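Long-range contacts in transcription termination factor FttA (Pyrococcus horikoshii, PDB 3AF6), which probably terminates transcription genome-wide by cutting nascent RNA as it leaves RNA polymerase, acting as a zinc-dependent endonuclease and 5'-3' exonuclease: residues V78-I89 against L131-A139; T419-P429 against P541-S549. One frame throughout, in Å; residues are numbered along the deposited sequence.

Contact 1 of 2, residues V78-I89 against L131-A139; sequences VLLPPEEAEKLI and LITQKVKWA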
ATOM      1  N   VAL A  78      -4.972  -8.064 -34.483  1.00131.49           N
ATOM      2  CA  VAL A  78      -3.704  -7.757 -35.134  1.00133.23           C
ATOM      3  C   VAL A  78      -2.554  -7.937 -34.138  1.00134.87           C
ATOM      4  O   VAL A  78      -1.599  -7.163 -34.125  1.00134.63           O
ATOM      5  CB  VAL A  78      -3.704  -6.305 -35.688  1.00132.80           C
ATOM      6  CG1 VAL A  78      -3.814  -5.308 -34.548  1.00132.75           C
ATOM      7  CG2 VAL A  78      -2.452  -6.052 -36.511  1.00132.45           C
ATOM      8  N   LEU A  79      -2.659  -8.970 -33.304  1.00137.07           N
ATOM      9  CA  LEU A  79      -1.639  -9.269 -32.299  1.00139.26           C
ATOM     10  C   LEU A  79      -0.854 -10.537 -32.640  1.00140.80           C
ATOM     11  O   LEU A  79      -1.304 -11.366 -33.435  1.00140.92           O
ATOM     12  CB  LEU A  79      -2.283  -9.442 -30.916  1.00139.28           C
ATOM     13  CG  LEU A  79      -2.887  -8.226 -30.204  1.00139.67           C
ATOM     14  CD1 LEU A  79      -3.576  -8.676 -28.919  1.00139.12           C
ATOM     15  CD2 LEU A  79      -1.796  -7.211 -29.895  1.00139.72           C
ATOM     16  N   LEU A  80       0.317 -10.677 -32.027  1.00142.43           N
ATOM     17  CA  LEU A  80       1.178 -11.839 -32.237  1.00144.07           C
ATOM     18  C   LEU A  80       1.404 -12.559 -30.907  1.00145.36           C
ATOM     19  O   LEU A  80       1.552 -11.917 -29.866  1.00145.26           O
ATOM     20  CB  LEU A  80       2.528 -11.404 -32.818  1.00143.67           C
ATOM     21  CG  LEU A  80       2.547 -10.743 -34.197  1.00143.20           C
ATOM     22  CD1 LEU A  80       3.976 -10.376 -34.560  1.00142.85           C
ATOM     23  CD2 LEU A  80       1.963 -11.690 -35.230  1.00143.13           C
ATOM     24  N   PRO A  81       1.440 -13.903 -30.925  1.00146.73           N
ATOM     25  CA  PRO A  81       1.650 -14.692 -29.703  1.00147.82           C
ATOM     26  C   PRO A  81       2.978 -14.399 -28.990  1.00148.89           C
ATOM     27  O   PRO A  81       4.001 -14.151 -29.630  1.00148.95           O
ATOM     28  CB  PRO A  81       1.549 -16.135 -30.202  1.00147.33           C
ATOM     29  CG  PRO A  81       2.019 -16.038 -31.622  1.00147.10           C
ATOM     30  CD  PRO A  81       1.334 -14.782 -32.104  1.00146.77           C
ATOM     31  N   PRO A  82       2.971 -14.429 -27.643  1.00149.79           N
ATOM     32  CA  PRO A  82       4.151 -14.169 -26.809  1.00150.47           C
ATOM     33  C   PRO A  82       5.320 -15.133 -27.022  1.00151.07           C
ATOM     34  O   PRO A  82       6.388 -14.966 -26.429  1.00150.56           O
ATOM     35  CB  PRO A  82       3.588 -14.242 -25.391  1.00150.21           C
ATOM     36  CG  PRO A  82       2.486 -15.239 -25.523  1.00150.16           C
ATOM     37  CD  PRO A  82       1.818 -14.798 -26.804  1.00149.97           C
ATOM     38  N   GLU A  83       5.114 -16.137 -27.868  1.00152.02           N
ATOM     39  CA  GLU A  83       6.154 -17.118 -28.157  1.00152.99           C
ATOM     40  C   GLU A  83       6.699 -16.862 -29.560  1.00153.54           C
ATOM     41  O   GLU A  83       7.638 -17.523 -30.005  1.00153.71           O
ATOM     42  CB  GLU A  83       5.579 -18.537 -28.067  1.00153.02           C
ATOM     43  CG  GLU A  83       6.431 -19.528 -27.271  1.00153.05           C
ATOM     44  CD  GLU A  83       7.732 -19.897 -27.962  1.00153.02           C
ATOM     45  OE1 GLU A  83       7.678 -20.456 -29.078  1.00152.81           O
ATOM     46  OE2 GLU A  83       8.810 -19.632 -27.386  1.00152.84           O
ATOM     47  N   GLU A  84       6.101 -15.894 -30.246  1.00154.16           N
ATOM     48  CA  GLU A  84       6.512 -15.533 -31.599  1.00154.73           C
ATOM     49  C   GLU A  84       6.925 -14.066 -31.655  1.00154.77           C
ATOM     50  O   GLU A  84       7.859 -13.698 -32.369  1.00154.79           O
ATOM     51  CB  GLU A  84       5.360 -15.795 -32.581  1.00155.24           C
ATOM     52  CG  GLU A  84       5.593 -15.300 -34.010  1.00156.24           C
ATOM     53  CD  GLU A  84       5.276 -13.820 -34.197  1.00156.91           C
ATOM     54  OE1 GLU A  84       5.456 -13.310 -35.325  1.00157.02           O
ATOM     55  OE2 GLU A  84       4.843 -13.164 -33.224  1.00157.10           O
ATOM     56  N   ALA A  85       6.225 -13.233 -30.890  1.00154.65           N
ATOM     57  CA  ALA A  85       6.503 -11.805 -30.852  1.00154.50           C
ATOM     58  C   ALA A  85       7.572 -11.455 -29.822  1.00154.58           C
ATOM     59  O   ALA A  85       7.748 -10.287 -29.477  1.00154.82           O
ATOM     60  CB  ALA A  85       5.221 -11.041 -30.552  1.00154.38           C
ATOM     61  N   GLU A  86       8.286 -12.466 -29.331  1.00154.47           N
ATOM     62  CA  GLU A  86       9.335 -12.245 -28.337  1.00154.16           C
ATOM     63  C   GLU A  86      10.699 -12.088 -29.004  1.00153.89           C
ATOM     64  O   GLU A  86      11.405 -11.108 -28.765  1.00153.54           O
ATOM     65  CB  GLU A  86       9.374 -13.404 -27.336  1.00154.17           C
ATOM     66  CG  GLU A  86      10.259 -13.143 -26.125  1.00153.78           C
ATOM     67  CD  GLU A  86      10.170 -14.247 -25.090  1.00153.44           C
ATOM     68  OE1 GLU A  86       9.050 -14.536 -24.619  1.00152.99           O
ATOM     69  OE2 GLU A  86      11.223 -14.821 -24.744  1.00153.14           O
ATOM     70  N   LYS A  87      11.072 -13.056 -29.834  1.00153.65           N
ATOM     71  CA  LYS A  87      12.347 -12.993 -30.538  1.00153.07           C
ATOM     72  C   LYS A  87      12.195 -12.133 -31.789  1.00152.88           C
ATOM     73  O   LYS A  87      13.173 -11.836 -32.478  1.00152.82           O
ATOM     74  CB  LYS A  87      12.824 -14.398 -30.919  1.00152.45           C
ATOM     75  CG  LYS A  87      13.252 -15.245 -29.733  1.00151.42           C
ATOM     76  CD  LYS A  87      13.833 -16.572 -30.187  1.00150.85           C
ATOM     77  CE  LYS A  87      14.299 -17.398 -29.001  1.00150.37           C
ATOM     78  NZ  LYS A  87      14.885 -18.694 -29.433  1.00150.26           N
ATOM     79  N   LEU A  88      10.957 -11.734 -32.071  1.00152.53           N
ATOM     80  CA  LEU A  88      10.658 -10.894 -33.224  1.00152.03           C
ATOM     81  C   LEU A  88      10.972  -9.450 -32.841  1.00151.97           C
ATOM     82  O   LEU A  88      11.253  -8.609 -33.698  1.00151.80           O
ATOM     83  CB  LEU A  88       9.181 -11.043 -33.616  1.00151.50           C
ATOM     84  CG  LEU A  88       8.695 -10.403 -34.923  1.00151.05           C
ATOM     85  CD1 LEU A  88       7.355 -10.998 -35.318  1.00150.66           C
ATOM     86  CD2 LEU A  88       8.583  -8.903 -34.757  1.00150.98           C
ATOM     87  N   ILE A  89      10.930  -9.176 -31.540  1.00151.73           N
ATOM     88  CA  ILE A  89      11.224  -7.846 -31.026  1.00151.64           C
ATOM     89  C   ILE A  89      12.680  -7.761 -30.572  1.00151.64           C
ATOM     90  O   ILE A  89      13.370  -6.786 -30.876  1.00151.61           O
ATOM     91  CB  ILE A  89      10.303  -7.481 -29.840  1.00151.86           C
ATOM     92  CG1 ILE A  89      10.753  -6.155 -29.218  1.00151.94           C
ATOM     93  CG2 ILE A  89      10.309  -8.596 -28.809  1.00151.91           C
ATOM     94  CD1 ILE A  89       9.940  -5.725 -28.012  1.00151.71           C
ATOM     95  N   LEU A 131       8.225   2.393 -34.408  1.00150.59           N
ATOM     96  CA  LEU A 131       8.832   1.474 -35.363  1.00150.16           C
ATOM     97  C   LEU A 131       8.759   0.046 -34.826  1.00149.77           C
ATOM     98  O   LEU A 131       8.375  -0.883 -35.540  1.00149.67           O
ATOM     99  CB  LEU A 131      10.296   1.855 -35.603  1.00150.17           C
ATOM    100  CG  LEU A 131      11.175   0.829 -36.326  1.00150.09           C
ATOM    101  CD1 LEU A 131      10.667   0.609 -37.743  1.00149.73           C
ATOM    102  CD2 LEU A 131      12.617   1.319 -36.341  1.00149.84           C
ATOM    103  N   ILE A 132       9.127  -0.107 -33.557  1.00149.00           N
ATOM    104  CA  ILE A 132       9.138  -1.403 -32.892  1.00148.15           C
ATOM    105  C   ILE A 132       7.749  -1.994 -32.643  1.00147.72           C
ATOM    106  O   ILE A 132       7.532  -3.191 -32.847  1.00147.48           O
ATOM    107  CB  ILE A 132       9.892  -1.310 -31.541  1.00147.93           C
ATOM    108  CG1 ILE A 132       9.990  -2.693 -30.898  1.00147.71           C
ATOM    109  CG2 ILE A 132       9.180  -0.341 -30.612  1.00147.49           C
ATOM    110  CD1 ILE A 132      10.799  -2.712 -29.617  1.00147.27           C
ATOM    111  N   THR A 133       6.813  -1.157 -32.209  1.00147.24           N
ATOM    112  CA  THR A 133       5.452  -1.610 -31.916  1.00146.89           C
ATOM    113  C   THR A 133       4.806  -2.312 -33.106  1.00146.62           C
ATOM    114  O   THR A 133       4.096  -3.304 -32.944  1.00146.20           O
ATOM    115  CB  THR A 133       4.545  -0.424 -31.496  1.00146.86           C
ATOM    116  OG1 THR A 133       3.275  -0.919 -31.058  1.00146.59           O
ATOM    117  CG2 THR A 133       4.328   0.531 -32.662  1.00146.36           C
ATOM    118  N   GLN A 134       5.066  -1.790 -34.300  1.00146.36           N
ATOM    119  CA  GLN A 134       4.515  -2.337 -35.533  1.00146.18           C
ATOM    120  C   GLN A 134       4.710  -3.847 -35.667  1.00146.32           C
ATOM    121  O   GLN A 134       3.740  -4.606 -35.626  1.00146.39           O
ATOM    122  CB  GLN A 134       5.150  -1.626 -36.725  1.00145.82           C
ATOM    123  CG  GLN A 134       4.929  -0.127 -36.722  1.00145.37           C
ATOM    124  CD  GLN A 134       5.901   0.612 -37.625  1.00145.16           C
ATOM    125  OE1 GLN A 134       5.869   1.840 -37.715  1.00145.05           O
ATOM    126  NE2 GLN A 134       6.774  -0.132 -38.294  1.00145.01           N
ATOM    127  N   LYS A 135       5.964  -4.264 -35.831  1.00146.28           N
ATOM    128  CA  LYS A 135       6.325  -5.673 -35.997  1.00145.94           C
ATOM    129  C   LYS A 135       5.503  -6.710 -35.229  1.00145.91           C
ATOM    130  O   LYS A 135       5.461  -7.882 -35.615  1.00145.89           O
ATOM    131  CB  LYS A 135       7.810  -5.874 -35.667  1.00145.49           C
ATOM    132  CG  LYS A 135       8.774  -5.290 -36.687  1.00144.65           C
ATOM    133  CD  LYS A 135       8.623  -5.969 -38.038  1.00143.92           C
ATOM    134  CE  LYS A 135       9.579  -5.380 -39.057  1.00143.41           C
ATOM    135  NZ  LYS A 135       9.420  -6.027 -40.386  1.00143.03           N
ATOM    136  N   VAL A 136       4.860  -6.292 -34.143  1.00145.64           N
ATOM    137  CA  VAL A 136       4.056  -7.212 -33.342  1.00145.30           C
ATOM    138  C   VAL A 136       2.702  -6.607 -32.983  1.00144.98           C
ATOM    139  O   VAL A 136       1.738  -7.329 -32.717  1.00144.90           O
ATOM    140  CB  VAL A 136       4.788  -7.600 -32.037  1.00145.48           C
ATOM    141  CG1 VAL A 136       6.103  -8.297 -32.372  1.00145.37           C
ATOM    142  CG2 VAL A 136       5.041  -6.356 -31.192  1.00145.28           C
ATOM    143  N   LYS A 137       2.644  -5.277 -32.989  1.00144.43           N
ATOM    144  CA  LYS A 137       1.430  -4.532 -32.667  1.00143.59           C
ATOM    145  C   LYS A 137       1.108  -4.581 -31.175  1.00142.69           C
ATOM    146  O   LYS A 137      -0.046  -4.757 -30.785  1.00142.53           O
ATOM    147  CB  LYS A 137       0.238  -5.064 -33.473  1.00143.95           C
ATOM    148  CG  LYS A 137      -0.302  -4.104 -34.536  1.00143.54           C
ATOM    149  CD  LYS A 137       0.717  -3.817 -35.630  1.00143.19           C
ATOM    150  CE  LYS A 137       0.116  -2.938 -36.716  1.00143.01           C
ATOM    151  NZ  LYS A 137       1.079  -2.664 -37.819  1.00142.88           N
ATOM    152  N   TRP A 138       2.137  -4.430 -30.344  1.00141.60           N
ATOM    153  CA  TRP A 138       1.959  -4.427 -28.895  1.00140.40           C
ATOM    154  C   TRP A 138       2.452  -3.099 -28.332  1.00139.00           C
ATOM    155  O   TRP A 138       3.453  -2.554 -28.800  1.00138.94           O
ATOM    156  CB  TRP A 138       2.729  -5.577 -28.245  1.00141.28           C
ATOM    157  CG  TRP A 138       2.157  -6.928 -28.535  1.00142.37           C
ATOM    158  CD1 TRP A 138       2.114  -7.555 -29.743  1.00142.85           C
ATOM    159  CD2 TRP A 138       1.539  -7.819 -27.597  1.00142.98           C
ATOM    160  NE1 TRP A 138       1.505  -8.784 -29.619  1.00143.56           N
ATOM    161  CE2 TRP A 138       1.142  -8.970 -28.313  1.00143.48           C
ATOM    162  CE3 TRP A 138       1.278  -7.755 -26.221  1.00143.39           C
ATOM    163  CZ2 TRP A 138       0.501 -10.053 -27.698  1.00143.66           C
ATOM    164  CZ3 TRP A 138       0.639  -8.834 -25.608  1.00143.52           C
ATOM    165  CH2 TRP A 138       0.257  -9.965 -26.351  1.00143.59           C
ATOM    166  N   ALA A 139       1.744  -2.584 -27.331  1.00137.02           N
ATOM    167  CA  ALA A 139       2.102  -1.315 -26.707  1.00134.69           C
ATOM    168  C   ALA A 139       3.494  -1.371 -26.084  1.00132.68           C
ATOM    169  O   ALA A 139       3.698  -2.000 -25.045  1.00132.58           O
ATOM    170  CB  ALA A 139       1.070  -0.947 -25.650  1.00134.99           C
TER
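The extended backbone of Leu79 and Leu80 passes alongside the turn at Val136 and Lys137, the CA atoms of Leu80 and Val136 5.6 Å apart, and the contact is carried mainly by apolar side chains. Val136 is the hub. Its CG1, anti to the carbonyl carbon (chi1 -61°), lies 3.4 Å from Ala85 CB and also meets Leu88 CD2 and Leu80 CD1. Ala85 is brought back to this point by a turn in which Pro81 O accepts from both Glu84 N and Ala85 N. Trp138 is met on two sides. Leu79 lays CD2 over one indole face, 3.8 Å from the centroid of the five-membered ring and 14° off its normal, a CH-pi contact, while Leu80 O lies at the ring edge. Farther along, Leu88 CD2 rests against the CB of Lys135, whose amine leads away. Ile89 CG1 and Ile132 CD1 meet at 3.5 Å; both isoleucines also touch Ile113 on strand 110-115, and Trp138 touches Val111 there. A loop with a helix-like end, packed against the short helix 130-134 and touching strand 110-115, is consistent with the type II KH fold of the KHb unit, which Val78 and Leu79 enter from the end of KHa.

Contact 2 of 2, residues T419-P429 against P541-S549; sequences TIKRGGKVLIP and PKNSIIFVS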
ATOM      1  N   THR A 419      26.261  -0.807  23.132  1.00 72.70           N
ATOM      2  CA  THR A 419      25.848  -2.205  23.095  1.00 72.00           C
ATOM      3  C   THR A 419      26.941  -3.046  22.443  1.00 72.90           C
ATOM      4  O   THR A 419      27.343  -4.076  22.982  1.00 73.34           O
ATOM      5  CB  THR A 419      24.522  -2.381  22.300  1.00 71.60           C
ATOM      6  OG1 THR A 419      23.457  -1.703  22.979  1.00 69.66           O
ATOM      7  CG2 THR A 419      24.165  -3.851  22.165  1.00 69.53           C
ATOM      8  N   ILE A 420      27.418  -2.609  21.281  1.00 73.43           N
ATOM      9  CA  ILE A 420      28.476  -3.329  20.582  1.00 74.96           C
ATOM     10  C   ILE A 420      29.693  -3.381  21.493  1.00 76.14           C
ATOM     11  O   ILE A 420      30.376  -4.400  21.591  1.00 75.93           O
ATOM     12  CB  ILE A 420      28.904  -2.615  19.285  1.00 75.16           C
ATOM     13  CG1 ILE A 420      27.694  -2.354  18.389  1.00 75.33           C
ATOM     14  CG2 ILE A 420      29.935  -3.459  18.557  1.00 74.52           C
ATOM     15  CD1 ILE A 420      26.963  -3.600  17.965  1.00 77.19           C
ATOM     16  N   LYS A 421      29.954  -2.259  22.156  1.00 77.76           N
ATOM     17  CA  LYS A 421      31.086  -2.143  23.063  1.00 78.40           C
ATOM     18  C   LYS A 421      31.072  -3.231  24.127  1.00 77.89           C
ATOM     19  O   LYS A 421      32.052  -3.958  24.277  1.00 78.49           O
ATOM     20  CB  LYS A 421      31.092  -0.762  23.728  1.00 79.34           C
ATOM     21  CG  LYS A 421      32.311   0.091  23.384  1.00 81.61           C
ATOM     22  CD  LYS A 421      32.437   0.321  21.879  1.00 83.66           C
ATOM     23  CE  LYS A 421      33.687   1.138  21.542  1.00 85.13           C
ATOM     24  NZ  LYS A 421      33.859   1.349  20.071  1.00 84.29           N
ATOM     25  N   ARG A 422      29.971  -3.347  24.864  1.00 76.88           N
ATOM     26  CA  ARG A 422      29.881  -4.369  25.902  1.00 76.58           C
ATOM     27  C   ARG A 422      29.664  -5.757  25.305  1.00 75.90           C
ATOM     28  O   ARG A 422      29.211  -6.681  25.986  1.00 74.91           O
ATOM     29  CB  ARG A 422      28.767  -4.032  26.896  1.00 77.21           C
ATOM     30  CG  ARG A 422      27.409  -3.818  26.279  1.00 78.61           C
ATOM     31  CD  ARG A 422      26.430  -3.307  27.321  1.00 80.90           C
ATOM     32  NE  ARG A 422      25.099  -3.112  26.752  1.00 83.28           N
ATOM     33  CZ  ARG A 422      24.045  -2.683  27.439  1.00 83.06           C
ATOM     34  NH1 ARG A 422      24.156  -2.394  28.731  1.00 82.29           N
ATOM     35  NH2 ARG A 422      22.874  -2.558  26.833  1.00 82.88           N
ATOM     36  N   GLY A 423      30.006  -5.887  24.025  1.00 75.44           N
ATOM     37  CA  GLY A 423      29.874  -7.154  23.328  1.00 75.24           C
ATOM     38  C   GLY A 423      28.466  -7.708  23.345  1.00 75.06           C
ATOM     39  O   GLY A 423      28.177  -8.654  24.076  1.00 76.34           O
ATOM     40  N   GLY A 424      27.590  -7.118  22.539  1.00 73.78           N
ATOM     41  CA  GLY A 424      26.216  -7.575  22.485  1.00 70.54           C
ATOM     42  C   GLY A 424      25.608  -7.419  21.107  1.00 68.16           C
ATOM     43  O   GLY A 424      26.310  -7.204  20.117  1.00 67.75           O
ATOM     44  N   LYS A 425      24.290  -7.538  21.041  1.00 65.61           N
ATOM     45  CA  LYS A 425      23.582  -7.398  19.779  1.00 62.88           C
ATOM     46  C   LYS A 425      22.404  -6.455  19.957  1.00 59.55           C
ATOM     47  O   LYS A 425      21.860  -6.310  21.059  1.00 58.11           O
ATOM     48  CB  LYS A 425      23.090  -8.764  19.300  1.00 64.86           C
ATOM     49  CG  LYS A 425      24.212  -9.746  19.057  1.00 66.04           C
ATOM     50  CD  LYS A 425      23.703 -11.108  18.634  1.00 66.27           C
ATOM     51  CE  LYS A 425      24.863 -12.084  18.575  1.00 67.75           C
ATOM     52  NZ  LYS A 425      25.640 -12.021  19.851  1.00 67.93           N
ATOM     53  N   VAL A 426      22.017  -5.799  18.874  1.00 55.52           N
ATOM     54  CA  VAL A 426      20.899  -4.886  18.936  1.00 52.77           C
ATOM     55  C   VAL A 426      19.766  -5.421  18.091  1.00 51.73           C
ATOM     56  O   VAL A 426      19.917  -5.624  16.882  1.00 52.50           O
ATOM     57  CB  VAL A 426      21.274  -3.501  18.425  1.00 52.26           C
ATOM     58  CG1 VAL A 426      20.088  -2.554  18.599  1.00 52.65           C
ATOM     59  CG2 VAL A 426      22.488  -2.991  19.171  1.00 52.40           C
ATOM     60  N   LEU A 427      18.635  -5.666  18.738  1.00 49.99           N
ATOM     61  CA  LEU A 427      17.466  -6.175  18.038  1.00 48.55           C
ATOM     62  C   LEU A 427      16.509  -5.040  17.733  1.00 46.44           C
ATOM     63  O   LEU A 427      16.049  -4.330  18.638  1.00 45.68           O
ATOM     64  CB  LEU A 427      16.742  -7.236  18.878  1.00 48.38           C
ATOM     65  CG  LEU A 427      15.423  -7.704  18.255  1.00 48.16           C
ATOM     66  CD1 LEU A 427      15.705  -8.358  16.910  1.00 46.76           C
ATOM     67  CD2 LEU A 427      14.711  -8.655  19.196  1.00 47.26           C
ATOM     68  N   ILE A 428      16.212  -4.869  16.453  1.00 45.01           N
ATOM     69  CA  ILE A 428      15.293  -3.820  16.038  1.00 44.65           C
ATOM     70  C   ILE A 428      14.094  -4.435  15.336  1.00 44.42           C
ATOM     71  O   ILE A 428      14.145  -4.765  14.145  1.00 44.99           O
ATOM     72  CB  ILE A 428      15.983  -2.781  15.099  1.00 43.59           C
ATOM     73  CG1 ILE A 428      17.090  -2.039  15.863  1.00 44.22           C
ATOM     74  CG2 ILE A 428      14.961  -1.771  14.584  1.00 40.95           C
ATOM     75  CD1 ILE A 428      17.827  -1.000  15.034  1.00 43.09           C
ATOM     76  N   PRO A 429      12.996  -4.622  16.076  1.00 44.42           N
ATOM     77  CA  PRO A 429      11.807  -5.203  15.452  1.00 45.05           C
ATOM     78  C   PRO A 429      11.134  -4.144  14.593  1.00 44.54           C
ATOM     79  O   PRO A 429      11.079  -2.977  14.984  1.00 43.93           O
ATOM     80  CB  PRO A 429      10.965  -5.632  16.650  1.00 44.06           C
ATOM     81  CG  PRO A 429      11.318  -4.624  17.674  1.00 45.99           C
ATOM     82  CD  PRO A 429      12.812  -4.461  17.525  1.00 44.17           C
ATOM     83  N   PRO A 541      21.944  -9.294  29.386  1.00 69.70           N
ATOM     84  CA  PRO A 541      21.919  -7.828  29.468  1.00 68.72           C
ATOM     85  C   PRO A 541      22.950  -7.131  28.568  1.00 67.40           C
ATOM     86  O   PRO A 541      23.088  -5.909  28.594  1.00 66.26           O
ATOM     87  CB  PRO A 541      22.145  -7.566  30.954  1.00 68.37           C
ATOM     88  CG  PRO A 541      23.042  -8.685  31.344  1.00 68.47           C
ATOM     89  CD  PRO A 541      22.425  -9.878  30.649  1.00 68.57           C
ATOM     90  N   LYS A 542      23.683  -7.914  27.783  1.00 66.97           N
ATOM     91  CA  LYS A 542      24.661  -7.356  26.853  1.00 67.11           C
ATOM     92  C   LYS A 542      23.886  -6.834  25.646  1.00 66.79           C
ATOM     93  O   LYS A 542      24.218  -5.798  25.068  1.00 67.22           O
ATOM     94  CB  LYS A 542      25.633  -8.433  26.359  1.00 67.60           C
ATOM     95  CG  LYS A 542      26.635  -8.923  27.371  1.00 68.87           C
ATOM     96  CD  LYS A 542      27.581  -9.928  26.733  1.00 68.86           C
ATOM     97  CE  LYS A 542      28.680 -10.333  27.704  1.00 70.55           C
ATOM     98  NZ  LYS A 542      29.674 -11.246  27.080  1.00 71.60           N
ATOM     99  N   ASN A 543      22.847  -7.578  25.277  1.00 65.25           N
ATOM    100  CA  ASN A 543      22.009  -7.245  24.135  1.00 63.34           C
ATOM    101  C   ASN A 543      21.039  -6.103  24.410  1.00 60.40           C
ATOM    102  O   ASN A 543      20.746  -5.768  25.563  1.00 58.98           O
ATOM    103  CB  ASN A 543      21.210  -8.478  23.698  1.00 66.21           C
ATOM    104  CG  ASN A 543      22.092  -9.664  23.374  1.00 67.55           C
ATOM    105  OD1 ASN A 543      22.993  -9.576  22.533  1.00 69.79           O
ATOM    106  ND2 ASN A 543      21.834 -10.788  24.035  1.00 67.49           N
ATOM    107  N   SER A 544      20.531  -5.519  23.332  1.00 56.78           N
ATOM    108  CA  SER A 544      19.581  -4.425  23.442  1.00 53.99           C
ATOM    109  C   SER A 544      18.425  -4.568  22.466  1.00 51.21           C
ATOM    110  O   SER A 544      18.575  -5.124  21.372  1.00 48.48           O
ATOM    111  CB  SER A 544      20.282  -3.082  23.197  1.00 53.81           C
ATOM    112  OG  SER A 544      20.855  -2.581  24.393  1.00 56.10           O
ATOM    113  N   ILE A 545      17.263  -4.075  22.877  1.00 48.51           N
ATOM    114  CA  ILE A 545      16.096  -4.098  22.011  1.00 47.05           C
ATOM    115  C   ILE A 545      15.615  -2.651  21.881  1.00 46.50           C
ATOM    116  O   ILE A 545      15.508  -1.929  22.872  1.00 45.87           O
ATOM    117  CB  ILE A 545      14.979  -5.019  22.576  1.00 45.14           C
ATOM    118  CG1 ILE A 545      13.915  -5.238  21.502  1.00 45.09           C
ATOM    119  CG2 ILE A 545      14.379  -4.424  23.845  1.00 43.32           C
ATOM    120  CD1 ILE A 545      12.847  -6.238  21.886  1.00 46.68           C
ATOM    121  N   ILE A 546      15.355  -2.224  20.650  1.00 47.07           N
ATOM    122  CA  ILE A 546      14.911  -0.859  20.392  1.00 47.57           C
ATOM    123  C   ILE A 546      13.587  -0.822  19.629  1.00 47.45           C
ATOM    124  O   ILE A 546      13.495  -1.302  18.500  1.00 48.82           O
ATOM    125  CB  ILE A 546      15.970  -0.088  19.553  1.00 49.22           C
ATOM    126  CG1 ILE A 546      17.315  -0.068  20.281  1.00 49.39           C
ATOM    127  CG2 ILE A 546      15.500   1.330  19.296  1.00 48.08           C
ATOM    128  CD1 ILE A 546      18.439   0.511  19.449  1.00 52.08           C
ATOM    129  N   PHE A 547      12.560  -0.255  20.242  1.00 47.17           N
ATOM    130  CA  PHE A 547      11.271  -0.148  19.565  1.00 48.50           C
ATOM    131  C   PHE A 547      11.283   1.164  18.796  1.00 49.33           C
ATOM    132  O   PHE A 547      11.586   2.220  19.359  1.00 49.45           O
ATOM    133  CB  PHE A 547      10.116  -0.180  20.581  1.00 47.39           C
ATOM    134  CG  PHE A 547       9.958  -1.513  21.261  1.00 47.28           C
ATOM    135  CD1 PHE A 547       9.506  -2.622  20.546  1.00 46.34           C
ATOM    136  CD2 PHE A 547      10.334  -1.681  22.591  1.00 46.34           C
ATOM    137  CE1 PHE A 547       9.437  -3.883  21.143  1.00 46.17           C
ATOM    138  CE2 PHE A 547      10.267  -2.934  23.194  1.00 45.55           C
ATOM    139  CZ  PHE A 547       9.818  -4.038  22.465  1.00 46.64           C
ATOM    140  N   VAL A 548      10.981   1.084  17.503  1.00 49.05           N
ATOM    141  CA  VAL A 548      10.973   2.255  16.638  1.00 50.15           C
ATOM    142  C   VAL A 548       9.615   2.405  15.974  1.00 51.91           C
ATOM    143  O   VAL A 548       9.478   3.045  14.931  1.00 53.44           O
ATOM    144  CB  VAL A 548      12.049   2.141  15.541  1.00 49.27           C
ATOM    145  CG1 VAL A 548      13.426   2.019  16.170  1.00 48.48           C
ATOM    146  CG2 VAL A 548      11.752   0.941  14.656  1.00 47.76           C
ATOM    147  N   SER A 549       8.610   1.793  16.580  1.00 53.35           N
ATOM    148  CA  SER A 549       7.262   1.872  16.055  1.00 54.60           C
ATOM    149  C   SER A 549       6.254   1.768  17.183  1.00 55.72           C
ATOM    150  O   SER A 549       6.571   1.319  18.290  1.00 55.34           O
ATOM    151  CB  SER A 549       7.014   0.761  15.033  1.00 54.19           C
ATOM    152  OG  SER A 549       7.134  -0.517  15.626  1.00 57.21           O
TER
HETATM  153  O   HOH W   1      10.116  -1.255  16.709  1.00 52.36           O
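Ser544 pairs with Lys425 and Leu427 where strands 425-429 and 544-547 run as parallel neighbours in the six-stranded parallel sheet of the beta-CASP region. The ladder is regular: Ser544 N donates to Lys425 O at 2.7 Å, Ser544 O accepts from Leu427 N with an N-H...O angle of 176°, and Ile546 N donates to Leu427 O at 3.0 Å. On the face of the sheet that carries Val426 and Ser544, the serine turns its hydroxyl toward Thr419 of helix 405-420. OG comes within 3.1 Å of Thr419 OG1, itself bonded to Val415 O, and takes a weak bond from Arg422 NH2 at the edge of the guanidinium. Pro541 O sits 3.5 Å above the plane of that group over its centre, and Glu584 on the next strand forms a salt bridge with NH2. Lys542, also heavily buried by the contact and extended beyond CG, lays its methylene chain along the carbonyl oxygens of Arg422 and Gly423. Beside it, Asn543 OD1 receives a weak bond from Lys425 N. At the other end, the side chains of Pro429, the third such residue, and Phe547 cross at about a right angle, Pro429 CG lying 3.9 Å from Phe547 CD1. Past the last ladder bond, a water donates to Pro429 O and accepts from Val548 N, each at 2.6 Å.

Overall arrangement
The two contacts belong to separate modules that follow one another along the chain. Contact 1 lies in the N-terminal KH region and contact 2 in the beta-CASP region; their centres are 55 Å apart and their nearest atoms about 40 Å, so neither touches the other. Their relation to the two-zinc site differs. Contact 1 is remote from it. Contact 2 points one end at it: the side chain of Val548 lies about 11 Å from that of His258, about 12 Å from that of His344 and about 13 Å from a zinc ion. The strand pair thus runs from the Arg422 turn toward the metal centre, though no residue of either contact is among the zinc ligands.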